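Local coordinates for SA0254 protein (Staphylococcus aureus subsp. aureus, PDB 2OOI) that is of unknown function but, as a UTRA domain, probably senses a small-molecule effector for a GntR-type transcription regulator, at residues D60-I65 / V148-H153; K72-Y77 / M95-G100; R129-F134 / S144-F149. All coordinates share one frame; numbering follows the deposited sequence.

In the fold
After strands 20-30 and 49-58 the chain enters strand 61-71, whose opening residues wait for strand 141-150 to close interaction 1, a loop of more than eighty residues. Before that closure helix 72-75 follows directly on strand 61-71, and interaction 2 shuts a short loop against residues 95-100, lying within the longer one. Interaction 3 comes next along the chain, pairing strand 126-136 with strand 141-150, and it ends on the stretch that interaction 1 also uses. Interactions 1 and 3 share Val148 and Phe149 and build three adjacent strands of one antiparallel sheet. Interaction 2, centred about 28 Å from the centre of interaction 1, across the chain's centre, ties helix 72-75 to the approach to strand 99-110.

Interaction 1: D60-I65 / V148-H153; sequences DDVLCI and VFHYRH
Cys64 and Phe149 form an antiparallel non-hydrogen-bonded pair, with Ile65 and Val148 as the hydrogen-bonded pair beside them, where strand 61-65 runs against strand 148-150 with axes 4.5 Å apart at their closest. Ile65 and Val148 exchange backbone bonds in both directions, and His150 N adds a third to Leu63 O at 2.8 Å. Beyond this point a side chain takes over the task of the backbone. Residues 151-153 turn with helical conformation and bring His153 back to the first strand, where its ND1 donates to Val62 O over 2.7 Å at an N-H...O angle of 159°. The acceptor lies near the imidazole plane, so the bond helps to fix the ring's rotation. One face of that ring receives Asp61 CB, a CH-pi contact 3.9 Å from the centroid, and the Asp61 carboxylate stacks within 23° of the ring plane. The opposite face is covered by His150, whose NE2 stands 3.6 Å above the centre of the His153 ring. With its CG anti to the backbone N (chi1 -173°), His150 also sends its ring across Val62, placing ND1 3.5 Å from Val62 CG1. Elsewhere Cys64 CB rests 3.8 Å from Phe149 CD2, and the Cys64 sulfur approaches the ring obliquely as a sulfur-aromatic contact. Leu63 and Cys64 both oppose Arg56 of strand 49-58, a classic beta bulge. On the sheet face that carries Ile65 and Val148, both side chains lie against Glu115 of helix 113-118; on the opposite face, beside Cys64, Phe149 meets Phe156 of strand 156-160 edge-to-face.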
loop_
_atom_site.group_PDB
_atom_site.type_symbol
_atom_site.label_atom_id
_atom_site.label_comp_id
_atom_site.label_asym_id
_atom_site.label_seq_id
_atom_site.Cartn_x
_atom_site.Cartn_y
_atom_site.Cartn_z
ATOM N N ASP B 60 -22.253 3.046 3.555
ATOM C CA ASP B 60 -22.823 2.038 4.467
ATOM C C ASP B 60 -22.029 0.720 4.519
ATOM O O ASP B 60 -22.360 -0.151 5.345
ATOM C CB ASP B 60 -24.281 1.745 4.115
ATOM C CG ASP B 60 -25.108 3.006 4.000
ATOM O OD1 ASP B 60 -25.192 3.740 5.014
ATOM O OD2 ASP B 60 -25.671 3.260 2.905
ATOM N N ASP B 61 -21.007 0.570 3.667
ATOM C CA ASP B 61 -20.038 -0.499 3.851
ATOM C C ASP B 61 -18.925 -0.088 4.819
ATOM O O ASP B 61 -18.266 0.931 4.607
ATOM C CB ASP B 61 -19.419 -0.900 2.508
ATOM C CG ASP B 61 -20.406 -1.590 1.600
ATOM O OD1 ASP B 61 -21.585 -1.742 1.988
ATOM O OD2 ASP B 61 -19.984 -1.984 0.502
ATOM N N VAL B 62 -18.702 -0.889 5.863
ATOM C CA VAL B 62 -17.636 -0.602 6.827
ATOM C C VAL B 62 -16.243 -0.704 6.163
ATOM O O VAL B 62 -15.926 -1.704 5.534
ATOM C CB VAL B 62 -17.732 -1.508 8.082
ATOM C CG1 VAL B 62 -17.326 -2.947 7.764
ATOM C CG2 VAL B 62 -16.904 -0.932 9.200
ATOM N N LEU B 63 -15.436 0.350 6.295
ATOM C CA LEU B 63 -14.163 0.431 5.609
ATOM C C LEU B 63 -13.018 0.100 6.549
ATOM O O LEU B 63 -12.145 -0.705 6.216
ATOM C CB LEU B 63 -13.978 1.825 5.018
ATOM C CG LEU B 63 -12.675 2.066 4.238
ATOM C CD1 LEU B 63 -12.627 1.218 2.943
ATOM C CD2 LEU B 63 -12.468 3.587 3.977
ATOM N N CYS B 64 -13.018 0.716 7.725
ATOM C CA CYS B 64 -11.899 0.569 8.659
ATOM C C CYS B 64 -12.187 1.095 10.051
ATOM O O CYS B 64 -13.103 1.903 10.241
ATOM C CB CYS B 64 -10.714 1.355 8.146
ATOM S SG CYS B 64 -11.187 3.060 7.857
ATOM N N ILE B 65 -11.386 0.625 11.004
ATOM C CA ILE B 65 -11.344 1.191 12.346
ATOM C C ILE B 65 -10.136 2.113 12.382
ATOM O O ILE B 65 -9.079 1.739 11.922
ATOM C CB ILE B 65 -11.149 0.117 13.434
ATOM C CG1 ILE B 65 -12.012 -1.119 13.154
ATOM C CG2 ILE B 65 -11.456 0.686 14.798
ATOM C CD1 ILE B 65 -11.438 -2.425 13.717
ATOM N N VAL B 148 -7.080 -0.009 10.844
ATOM C CA VAL B 148 -7.198 -1.406 10.389
ATOM C C VAL B 148 -8.341 -1.509 9.376
ATOM O O VAL B 148 -9.478 -1.175 9.664
ATOM C CB VAL B 148 -7.144 -2.456 11.564
ATOM C CG1 VAL B 148 -7.364 -3.816 11.050
ATOM C CG2 VAL B 148 -5.914 -2.369 12.378
ATOM N N PHE B 149 -7.979 -1.903 8.156
ATOM C CA PHE B 149 -8.900 -1.944 7.030
ATOM C C PHE B 149 -9.635 -3.273 6.895
ATOM O O PHE B 149 -9.089 -4.354 7.139
ATOM C CB PHE B 149 -8.151 -1.683 5.729
ATOM C CG PHE B 149 -7.749 -0.244 5.523
ATOM C CD1 PHE B 149 -6.485 0.191 5.846
ATOM C CD2 PHE B 149 -8.646 0.670 4.985
ATOM C CE1 PHE B 149 -6.120 1.522 5.651
ATOM C CE2 PHE B 149 -8.287 1.986 4.785
ATOM C CZ PHE B 149 -7.016 2.409 5.111
ATOM N N HIS B 150 -10.898 -3.160 6.503
ATOM C CA HIS B 150 -11.709 -4.295 6.059
ATOM C C HIS B 150 -11.110 -4.831 4.762
ATOM O O HIS B 150 -10.987 -4.089 3.801
ATOM C CB HIS B 150 -13.140 -3.807 5.814
ATOM C CG HIS B 150 -14.104 -4.907 5.524
ATOM N ND1 HIS B 150 -15.094 -5.280 6.409
ATOM C CD2 HIS B 150 -14.209 -5.740 4.461
ATOM C CE1 HIS B 150 -15.777 -6.287 5.892
ATOM N NE2 HIS B 150 -15.254 -6.590 4.713
ATOM N N TYR B 151 -10.744 -6.103 4.711
ATOM C CA TYR B 151 -9.957 -6.578 3.583
ATOM C C TYR B 151 -10.689 -6.688 2.249
ATOM O O TYR B 151 -10.040 -6.636 1.203
ATOM C CB TYR B 151 -9.239 -7.873 3.908
ATOM C CG TYR B 151 -10.050 -9.113 3.736
ATOM C CD1 TYR B 151 -9.869 -9.923 2.631
ATOM C CD2 TYR B 151 -10.985 -9.498 4.690
ATOM C CE1 TYR B 151 -10.614 -11.062 2.468
ATOM C CE2 TYR B 151 -11.713 -10.639 4.541
ATOM C CZ TYR B 151 -11.525 -11.416 3.424
ATOM O OH TYR B 151 -12.245 -12.563 3.252
ATOM N N ARG B 152 -12.006 -6.868 2.280
ATOM C CA ARG B 152 -12.816 -6.919 1.054
ATOM C C ARG B 152 -13.206 -5.529 0.560
ATOM O O ARG B 152 -13.175 -5.269 -0.632
ATOM C CB ARG B 152 -14.088 -7.749 1.245
ATOM C CG ARG B 152 -13.861 -9.238 1.450
ATOM C CD ARG B 152 -15.196 -10.031 1.662
ATOM N NE ARG B 152 -14.905 -11.455 1.877
ATOM C CZ ARG B 152 -15.792 -12.431 2.162
ATOM N NH1 ARG B 152 -17.125 -12.216 2.205
ATOM N NH2 ARG B 152 -15.338 -13.673 2.376
ATOM N N HIS B 153 -13.547 -4.638 1.472
ATOM C CA HIS B 153 -14.117 -3.368 1.102
ATOM C C HIS B 153 -13.042 -2.357 0.733
ATOM O O HIS B 153 -13.367 -1.351 0.123
ATOM C CB HIS B 153 -14.968 -2.796 2.241
ATOM C CG HIS B 153 -16.225 -3.566 2.522
ATOM N ND1 HIS B 153 -16.999 -3.350 3.641
ATOM C CD2 HIS B 153 -16.807 -4.594 1.858
ATOM C CE1 HIS B 153 -18.017 -4.193 3.642
ATOM N NE2 HIS B 153 -17.924 -4.959 2.572
#

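Interaction 2: K72-Y77 / M95-G100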
loop_
_atom_site.group_PDB
_atom_site.type_symbol
_atom_site.label_atom_id
_atom_site.label_comp_id
_atom_site.label_asym_id
_atom_site.label_seq_id
_atom_site.Cartn_x
_atom_site.Cartn_y
_atom_site.Cartn_z
ATOM N N LYS B 72 -2.599 18.409 20.957
ATOM C CA LYS B 72 -3.595 19.435 21.248
ATOM C C LYS B 72 -3.060 20.829 20.935
ATOM O O LYS B 72 -3.776 21.675 20.398
ATOM C CB LYS B 72 -4.033 19.357 22.711
ATOM C CG LYS B 72 -5.149 20.321 23.077
ATOM C CD LYS B 72 -5.463 20.265 24.563
ATOM C CE LYS B 72 -6.574 21.235 24.930
ATOM N NZ LYS B 72 -6.646 21.468 26.399
ATOM N N GLU B 73 -1.796 21.060 21.274
ATOM C CA GLU B 73 -1.167 22.361 21.075
ATOM C C GLU B 73 -1.135 22.786 19.604
ATOM O O GLU B 73 -1.339 23.963 19.310
ATOM C CB GLU B 73 0.246 22.352 21.667
ATOM C CG GLU B 73 1.036 23.648 21.512
ATOM C CD GLU B 73 0.370 24.841 22.180
ATOM O OE1 GLU B 73 -0.240 24.649 23.260
ATOM O OE2 GLU B 73 0.466 25.972 21.630
ATOM N N ILE B 74 -0.906 21.854 18.692
ATOM C CA ILE B 74 -0.873 22.181 17.273
ATOM C C ILE B 74 -2.275 22.246 16.673
ATOM O O ILE B 74 -2.619 23.169 15.959
ATOM C CB ILE B 74 -0.015 21.156 16.510
ATOM C CG1 ILE B 74 1.450 21.328 16.933
ATOM C CG2 ILE B 74 -0.192 21.306 14.992
ATOM C CD1 ILE B 74 2.341 20.233 16.452
ATOM N N VAL B 75 -3.083 21.257 16.995
ATOM C CA VAL B 75 -4.441 21.127 16.467
ATOM C C VAL B 75 -5.409 22.144 17.113
ATOM O O VAL B 75 -6.476 22.445 16.565
ATOM C CB VAL B 75 -4.900 19.639 16.674
ATOM C CG1 VAL B 75 -6.362 19.520 16.913
ATOM C CG2 VAL B 75 -4.436 18.751 15.506
ATOM N N LYS B 76 -5.028 22.642 18.301
ATOM C CA LYS B 76 -5.690 23.749 19.015
ATOM C C LYS B 76 -6.927 23.286 19.750
ATOM O O LYS B 76 -7.091 23.597 20.941
ATOM C CB LYS B 76 -6.085 24.904 18.094
ATOM C CG LYS B 76 -4.937 25.677 17.481
ATOM C CD LYS B 76 -5.423 26.796 16.606
ATOM C CE LYS B 76 -4.272 27.548 15.991
ATOM N NZ LYS B 76 -4.761 28.651 15.113
ATOM N N TYR B 77 -7.810 22.582 19.038
ATOM C CA TYR B 77 -9.066 22.096 19.613
ATOM C C TYR B 77 -9.779 21.030 18.758
ATOM O O TYR B 77 -9.851 21.131 17.552
ATOM C CB TYR B 77 -10.031 23.244 19.883
ATOM C CG TYR B 77 -11.348 22.793 20.484
ATOM C CD1 TYR B 77 -11.532 22.734 21.856
ATOM C CD2 TYR B 77 -12.400 22.409 19.676
ATOM C CE1 TYR B 77 -12.740 22.325 22.395
ATOM C CE2 TYR B 77 -13.603 21.989 20.205
ATOM C CZ TYR B 77 -13.770 21.947 21.558
ATOM O OH TYR B 77 -14.977 21.542 22.056
ATOM N N MET B 95 -9.229 25.552 11.620
ATOM C CA MET B 95 -7.999 25.783 12.371
ATOM C C MET B 95 -6.882 26.342 11.485
ATOM O O MET B 95 -5.809 26.660 11.993
ATOM C CB MET B 95 -7.502 24.496 13.055
ATOM C CG MET B 95 -8.377 23.963 14.181
ATOM S SD MET B 95 -8.869 25.115 15.485
ATOM C CE MET B 95 -10.330 25.746 14.721
ATOM N N LYS B 96 -7.117 26.468 10.179
ATOM C CA LYS B 96 -6.099 26.988 9.269
ATOM C C LYS B 96 -4.710 26.352 9.477
ATOM O O LYS B 96 -3.688 27.029 9.377
ATOM C CB LYS B 96 -6.023 28.510 9.395
ATOM C CG LYS B 96 -6.814 29.249 8.320
ATOM C CD LYS B 96 -8.319 29.003 8.429
ATOM C CE LYS B 96 -9.121 30.157 7.824
ATOM N NZ LYS B 96 -8.776 30.368 6.383
ATOM N N LEU B 97 -4.677 25.047 9.751
ATOM C CA LEU B 97 -3.415 24.350 9.991
ATOM C C LEU B 97 -2.754 24.055 8.667
ATOM O O LEU B 97 -3.403 23.540 7.766
ATOM C CB LEU B 97 -3.639 23.036 10.730
ATOM C CG LEU B 97 -2.346 22.367 11.194
ATOM C CD1 LEU B 97 -1.605 23.247 12.204
ATOM C CD2 LEU B 97 -2.654 20.983 11.767
ATOM N N ARG B 98 -1.468 24.369 8.555
ATOM C CA ARG B 98 -0.721 24.101 7.330
ATOM C C ARG B 98 -0.161 22.689 7.361
ATOM O O ARG B 98 0.800 22.420 8.066
ATOM C CB ARG B 98 0.423 25.122 7.142
ATOM C CG ARG B 98 0.005 26.596 7.007
ATOM C CD ARG B 98 -1.341 26.745 6.299
ATOM N NE ARG B 98 -1.683 28.148 6.033
ATOM C CZ ARG B 98 -2.909 28.610 5.754
ATOM N NH1 ARG B 98 -3.969 27.792 5.703
ATOM N NH2 ARG B 98 -3.075 29.910 5.513
ATOM N N ILE B 99 -0.744 21.786 6.587
ATOM C CA ILE B 99 -0.303 20.388 6.608
ATOM C C ILE B 99 0.753 20.128 5.539
ATOM O O ILE B 99 0.498 20.303 4.345
ATOM C CB ILE B 99 -1.494 19.434 6.482
ATOM C CG1 ILE B 99 -2.383 19.606 7.734
ATOM C CG2 ILE B 99 -1.007 17.994 6.332
ATOM C CD1 ILE B 99 -3.833 19.204 7.575
ATOM N N GLY B 100 1.942 19.714 5.986
ATOM C CA GLY B 100 3.124 19.588 5.123
ATOM C C GLY B 100 3.290 18.260 4.390
ATOM O O GLY B 100 3.327 18.232 3.154
#
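Met95 and Leu97 make the contact from one side, Ile74, Val75 and Lys76 from the other, and they meet by packing. Met95 folds over the end of helix 72-75, its CG 3.4 Å from Val75 O and its SD 3.7 Å from the same oxygen. The bend at chi2 (-51°) swings the sulfur to 3.8 Å from Lys76 CB. The two side chains run antiparallel alongside one another: Lys76 is stretched out past CG, and its CD passes 4.0 Å from Met95 SD. A second patch is purely aliphatic. There Ile74 CG2 reaches Leu97 CD1 at 3.7 Å, and Leu97 CD2 stands slightly farther from the same methyl.

Two helix ends are brought together here. Lys76 and Lys96 are each the first residue to leave helical conformation, both with positive phi, after helices 72-75 and 87-94. At the first end, Lys76 N still bonds to Lys72 O, and Tyr77 N then turns back to Val75 O at 2.8 Å, closing the motif known as a classic gamma turn about Lys76 (phi 80°, psi -51°). The carbonyl covered by Met95 is thereby already engaged through its own chain. Farther out, Phe142 of strand 141-150 supports Ile74, Val75 and Leu97 together, and Leu91 of helix 87-94 packs on Val75. Tyr90 of that helix touches Met95 and hydrogen-bonds through its hydroxyl to Tyr77 O.

Interaction 3: R129-F134 / S144-F149; sequences RYHQTF and SSDIVF
The beta hairpin of strands 126-136 and 141-150 brings Tyr130 opposite Ile147 and Gln132 opposite Ser145, both as antiparallel hydrogen-bonded pairs. Each pair has two backbone bonds: Tyr130 N meets Ile147 O at 2.9 Å, for example, and the others are of similar length. Between them sit His131 and Asp146, a non-hydrogen-bonded pair whose side chains make the link themselves. The His131 ring is carried anti to the backbone N (chi1 -176°), and from there ND1 donates to Asp146 OD1 over 2.6 Å, at an N-H...O angle of 155°. The oxygen lies near the imidazole plane, but the donor comes from above the carboxylate plane. Ser145 O stands 3.2 Å above one face of the His131 ring. At the ring's other nitrogen, NE2 bonds to Glu40, which also takes the hydroxyls of Thr133 and Ser144; two carboxylates around one imidazole would be expected to encourage its protonation. Farther along this face Arg129 lies beside Val148, with NH2 3.3 Å from Val148 CG2, and its guanidinium forms a salt bridge with Glu115.

On the face carrying Tyr130 and Ile147, which also bears Gln132 and Ser145, the contacts near Tyr130 are aromatic and aliphatic. Phe149 directs its edge at the face of the Tyr130 ring, with centroids 5.5 Å apart and planes at 84°, a T-shaped stack in which Phe149 CE1 also comes 3.6 Å from Tyr130 CB. Ile147 CD1 lies 4.0 Å from Tyr130 CD2, and Phe11 of helix 11-14 covers both Ile147 and Phe149. Such a hairpin, set within a six-stranded antiparallel sheet of order 1-2-3-6-5-4, is characteristic of the chorismate lyase-like fold of UTRA domains.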
loop_
_atom_site.group_PDB
_atom_site.type_symbol
_atom_site.label_atom_id
_atom_site.label_comp_id
_atom_site.label_asym_id
_atom_site.label_seq_id
_atom_site.Cartn_x
_atom_site.Cartn_y
_atom_site.Cartn_z
ATOM N N ARG B 129 -3.042 -3.324 8.238
ATOM C CA ARG B 129 -2.711 -2.422 9.353
ATOM C C ARG B 129 -1.854 -1.313 8.745
ATOM O O ARG B 129 -0.779 -1.571 8.205
ATOM C CB ARG B 129 -1.971 -3.117 10.501
ATOM C CG ARG B 129 -2.279 -4.578 10.664
ATOM C CD ARG B 129 -1.999 -5.141 12.049
ATOM N NE ARG B 129 -3.161 -4.808 12.861
ATOM C CZ ARG B 129 -4.045 -5.653 13.397
ATOM N NH1 ARG B 129 -3.950 -6.974 13.347
ATOM N NH2 ARG B 129 -5.051 -5.136 14.032
ATOM N N TYR B 130 -2.354 -0.091 8.827
ATOM C CA TYR B 130 -1.812 1.063 8.135
ATOM C C TYR B 130 -1.551 2.134 9.191
ATOM O O TYR B 130 -2.367 2.330 10.082
ATOM C CB TYR B 130 -2.881 1.485 7.150
ATOM C CG TYR B 130 -2.698 2.721 6.313
ATOM C CD1 TYR B 130 -2.413 2.629 4.947
ATOM C CD2 TYR B 130 -2.926 3.991 6.857
ATOM C CE1 TYR B 130 -2.317 3.768 4.151
ATOM C CE2 TYR B 130 -2.842 5.142 6.066
ATOM C CZ TYR B 130 -2.537 5.019 4.722
ATOM O OH TYR B 130 -2.462 6.169 3.952
ATOM N N HIS B 131 -0.384 2.764 9.148
ATOM C CA HIS B 131 -0.025 3.793 10.131
ATOM C C HIS B 131 0.364 5.035 9.391
ATOM O O HIS B 131 1.090 4.958 8.423
ATOM C CB HIS B 131 1.139 3.387 11.048
ATOM C CG HIS B 131 1.425 4.407 12.110
ATOM N ND1 HIS B 131 0.888 4.330 13.379
ATOM C CD2 HIS B 131 2.112 5.575 12.064
ATOM C CE1 HIS B 131 1.270 5.382 14.081
ATOM N NE2 HIS B 131 2.004 6.157 13.303
ATOM N N GLN B 132 -0.103 6.185 9.849
ATOM C CA GLN B 132 0.273 7.418 9.191
ATOM C C GLN B 132 0.665 8.478 10.219
ATOM O O GLN B 132 -0.046 8.672 11.190
ATOM C CB GLN B 132 -0.868 7.893 8.292
ATOM C CG GLN B 132 -0.456 9.007 7.326
ATOM C CD GLN B 132 -1.412 9.217 6.149
ATOM O OE1 GLN B 132 -1.213 10.135 5.347
ATOM N NE2 GLN B 132 -2.439 8.371 6.036
ATOM N N THR B 133 1.796 9.152 10.014
ATOM C CA THR B 133 2.174 10.262 10.880
ATOM C C THR B 133 2.181 11.526 10.054
ATOM O O THR B 133 2.857 11.579 9.039
ATOM C CB THR B 133 3.536 10.074 11.468
ATOM O OG1 THR B 133 3.526 8.904 12.279
ATOM C CG2 THR B 133 3.940 11.306 12.331
ATOM N N PHE B 134 1.414 12.528 10.487
ATOM C CA PHE B 134 1.271 13.767 9.740
ATOM C C PHE B 134 2.108 14.880 10.375
ATOM O O PHE B 134 2.150 15.027 11.604
ATOM C CB PHE B 134 -0.192 14.221 9.725
ATOM C CG PHE B 134 -1.132 13.306 8.971
ATOM C CD1 PHE B 134 -1.511 13.600 7.661
ATOM C CD2 PHE B 134 -1.685 12.170 9.595
ATOM C CE1 PHE B 134 -2.415 12.758 6.959
ATOM C CE2 PHE B 134 -2.584 11.326 8.912
ATOM C CZ PHE B 134 -2.951 11.621 7.592
ATOM N N SER B 144 -0.819 10.970 14.994
ATOM C CA SER B 144 -0.380 9.577 14.871
ATOM C C SER B 144 -1.591 8.682 14.682
ATOM O O SER B 144 -2.372 8.516 15.602
ATOM C CB SER B 144 0.343 9.151 16.155
ATOM O OG SER B 144 0.819 7.810 16.100
ATOM N N SER B 145 -1.733 8.075 13.515
ATOM C CA SER B 145 -2.931 7.271 13.208
ATOM C C SER B 145 -2.652 5.818 12.801
ATOM O O SER B 145 -1.801 5.527 11.938
ATOM C CB SER B 145 -3.758 7.950 12.106
ATOM O OG SER B 145 -4.506 9.040 12.650
ATOM N N ASP B 146 -3.372 4.913 13.453
ATOM C CA ASP B 146 -3.421 3.526 13.048
ATOM C C ASP B 146 -4.782 3.219 12.514
ATOM O O ASP B 146 -5.792 3.546 13.145
ATOM C CB ASP B 146 -3.127 2.622 14.212
ATOM C CG ASP B 146 -1.721 2.624 14.531
ATOM O OD1 ASP B 146 -0.919 2.422 13.604
ATOM O OD2 ASP B 146 -1.390 2.867 15.682
ATOM N N ILE B 147 -4.804 2.594 11.349
ATOM C CA ILE B 147 -6.036 2.188 10.720
ATOM C C ILE B 147 -5.998 0.692 10.504
ATOM O O ILE B 147 -4.981 0.164 10.061
ATOM C CB ILE B 147 -6.191 2.895 9.405
ATOM C CG1 ILE B 147 -6.065 4.405 9.639
ATOM C CG2 ILE B 147 -7.508 2.521 8.746
ATOM C CD1 ILE B 147 -6.418 5.260 8.429
ATOM N N VAL B 148 -7.080 -0.009 10.844
ATOM C CA VAL B 148 -7.198 -1.406 10.389
ATOM C C VAL B 148 -8.341 -1.509 9.376
ATOM O O VAL B 148 -9.478 -1.175 9.664
ATOM C CB VAL B 148 -7.144 -2.456 11.564
ATOM C CG1 VAL B 148 -7.364 -3.816 11.050
ATOM C CG2 VAL B 148 -5.914 -2.369 12.378
ATOM N N PHE B 149 -7.979 -1.903 8.156
ATOM C CA PHE B 149 -8.900 -1.944 7.030
ATOM C C PHE B 149 -9.635 -3.273 6.895
ATOM O O PHE B 149 -9.089 -4.354 7.139
ATOM C CB PHE B 149 -8.151 -1.683 5.729
ATOM C CG PHE B 149 -7.749 -0.244 5.523
ATOM C CD1 PHE B 149 -6.485 0.191 5.846
ATOM C CD2 PHE B 149 -8.646 0.670 4.985
ATOM C CE1 PHE B 149 -6.120 1.522 5.651
ATOM C CE2 PHE B 149 -8.287 1.986 4.785
ATOM C CZ PHE B 149 -7.016 2.409 5.111
#